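Local coordinates for protein cellobiose 2-epimerase (Spirochaeta thermophila DSM 6192, PDB 5ZIG) that probably catalyses the reversible epimerization of cellobiose to 4-O-beta-D-glucopyranosyl-D-mannose, at residues E286-A291 with V323-A328. Numbering follows the deposited sequence.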
loop_
_atom_site.group_PDB
_atom_site.type_symbol
_atom_site.label_atom_id
_atom_site.label_comp_id
_atom_site.label_asym_id
_atom_site.label_seq_id
_atom_site.Cartn_x
_atom_site.Cartn_y
_atom_site.Cartn_z
ATOM N N GLU A 286 4.959 10.544 16.555
ATOM C CA GLU A 286 4.363 11.408 17.572
ATOM C C GLU A 286 3.391 12.411 16.960
ATOM O O GLU A 286 2.329 12.682 17.534
ATOM C CB GLU A 286 5.460 12.128 18.359
ATOM C CG GLU A 286 6.050 11.277 19.452
ATOM C CD GLU A 286 7.517 11.597 19.761
ATOM O OE1 GLU A 286 8.206 12.249 18.931
ATOM O OE2 GLU A 286 7.978 11.163 20.842
ATOM N N GLU A 287 3.739 12.974 15.797
ATOM C CA GLU A 287 2.811 13.841 15.070
ATOM C C GLU A 287 1.504 13.123 14.741
ATOM O O GLU A 287 0.429 13.733 14.762
ATOM C CB GLU A 287 3.462 14.329 13.776
ATOM C CG GLU A 287 4.583 15.316 13.958
ATOM C CD GLU A 287 4.115 16.733 13.786
ATOM O OE1 GLU A 287 2.942 17.008 14.127
ATOM O OE2 GLU A 287 4.915 17.563 13.298
ATOM N N THR A 288 1.586 11.836 14.394
ATOM C CA THR A 288 0.405 11.078 13.994
ATOM C C THR A 288 -0.478 10.747 15.194
ATOM O O THR A 288 -1.710 10.791 15.093
ATOM C CB THR A 288 0.834 9.793 13.278
ATOM O OG1 THR A 288 1.528 10.126 12.073
ATOM C CG2 THR A 288 -0.375 8.901 12.955
ATOM N N ALA A 289 0.141 10.418 16.332
ATOM C CA ALA A 289 -0.601 10.084 17.535
ATOM C C ALA A 289 -1.270 11.311 18.135
ATOM O O ALA A 289 -2.324 11.194 18.774
ATOM C CB ALA A 289 0.334 9.430 18.555
ATOM N N ARG A 290 -0.667 12.490 17.960
ATOM C CA ARG A 290 -1.326 13.718 18.388
ATOM C C ARG A 290 -2.439 14.120 17.428
ATOM O O ARG A 290 -3.465 14.647 17.866
ATOM C CB ARG A 290 -0.300 14.850 18.533
ATOM C CG ARG A 290 0.538 14.784 19.819
ATOM C CD ARG A 290 1.439 16.014 19.976
ATOM N NE ARG A 290 2.307 16.232 18.815
ATOM C CZ ARG A 290 3.613 15.969 18.784
ATOM N NH1 ARG A 290 4.228 15.478 19.851
ATOM N NH2 ARG A 290 4.306 16.195 17.679
ATOM N N ALA A 291 -2.265 13.869 16.126
ATOM C CA ALA A 291 -3.342 14.138 15.178
ATOM C C ALA A 291 -4.549 13.237 15.424
ATOM O O ALA A 291 -5.685 13.664 15.216
ATOM C CB ALA A 291 -2.836 13.970 13.733
ATOM N N VAL A 323 -1.653 -0.423 11.350
ATOM C CA VAL A 323 -0.352 -1.092 11.258
ATOM C C VAL A 323 0.742 -0.185 11.783
ATOM O O VAL A 323 1.668 -0.635 12.469
ATOM C CB VAL A 323 -0.074 -1.547 9.818
ATOM C CG1 VAL A 323 1.195 -2.366 9.774
ATOM C CG2 VAL A 323 -1.239 -2.377 9.317
ATOM N N GLY A 324 0.603 1.116 11.547
ATOM C CA GLY A 324 1.621 2.047 11.982
ATOM C C GLY A 324 1.714 2.150 13.489
ATOM O O GLY A 324 2.806 2.282 14.039
ATOM N N PHE A 325 0.569 2.086 14.179
ATOM C CA PHE A 325 0.591 2.211 15.625
ATOM C C PHE A 325 1.162 0.953 16.273
ATOM O O PHE A 325 1.870 1.039 17.282
ATOM C CB PHE A 325 -0.817 2.529 16.146
ATOM C CG PHE A 325 -1.244 3.948 15.889
ATOM C CD1 PHE A 325 -0.365 4.996 16.127
ATOM C CD2 PHE A 325 -2.510 4.234 15.421
ATOM C CE1 PHE A 325 -0.743 6.306 15.889
ATOM C CE2 PHE A 325 -2.898 5.531 15.191
ATOM C CZ PHE A 325 -2.017 6.569 15.421
ATOM N N LEU A 326 0.859 -0.223 15.710
ATOM C CA LEU A 326 1.459 -1.459 16.198
ATOM C C LEU A 326 2.969 -1.443 16.015
ATOM O O LEU A 326 3.730 -1.841 16.921
ATOM C CB LEU A 326 0.849 -2.652 15.479
ATOM C CG LEU A 326 -0.652 -2.912 15.671
ATOM C CD1 LEU A 326 -1.047 -4.097 14.807
ATOM C CD2 LEU A 326 -1.059 -3.138 17.163
ATOM N N ASN A 327 3.416 -0.975 14.841
ATOM C CA ASN A 327 4.840 -0.875 14.551
ATOM C C ASN A 327 5.535 0.068 15.522
ATOM O O ASN A 327 6.664 -0.185 15.936
ATOM C CB ASN A 327 5.033 -0.387 13.108
ATOM C CG ASN A 327 6.477 -0.440 12.668
ATOM O OD1 ASN A 327 7.056 -1.510 12.502
ATOM N ND2 ASN A 327 7.065 0.721 12.477
ATOM N N ALA A 328 4.883 1.185 15.857
ATOM C CA ALA A 328 5.489 2.165 16.747
ATOM C C ALA A 328 5.646 1.629 18.163
ATOM O O ALA A 328 6.563 2.046 18.884
ATOM C CB ALA A 328 4.650 3.437 16.778
#
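The ring of Phe325 is the flat group that meets the helix of 286-291, and it receives Thr288 and Ala289 obliquely. The CG2 methyl of Thr288 lies 3.8 Å from CZ of Phe325 and 3.9 Å from its CE1. Beside it, the ring's CE1 is 4.1 Å from CA of Ala289, close to the backbone itself, and 4.2 Å from the CB methyl of the same alanine. Away from this junction, the guanidinium of Arg290 has Glu286 O over the centre of one face and Glu287 OE1 at its edge, in plane; the NH2–OE1 salt bridge is long, at 3.9 Å.

Phe325 does the reaching. Its CG stands anti to the carbonyl carbon (chi1 -75°), and the ring extends across to the neighbouring helix; Ala289 CA and Phe325 CA, the nearest pair across the two segments, are 8.2 Å apart. Thr288 splits its two branches by chemistry: CG2, anti to the backbone N, goes to the ring, while OG1 turns back and hydrogen-bonds Val284 O in its own helix. That leaves an apolar contact without hydrogen bonds across it, all three touching residues buried and just 100 Å² covered in total.

Other side chains complete the surroundings of the ring: Met285 and Leu292 of helix 275-294 touch it, and the ring of His340 meets it with planes at about 45°. The contact joins helices 275-294 and 315-332 of an alpha/alpha-barrel fold, as in this epimerase family. Helix 336-352 supplies His340, which also touches Ala289; helix 251-269 packs on Thr288 through Ile255, and helix 384-402 meets helix 315-332 at Val323 and Leu326.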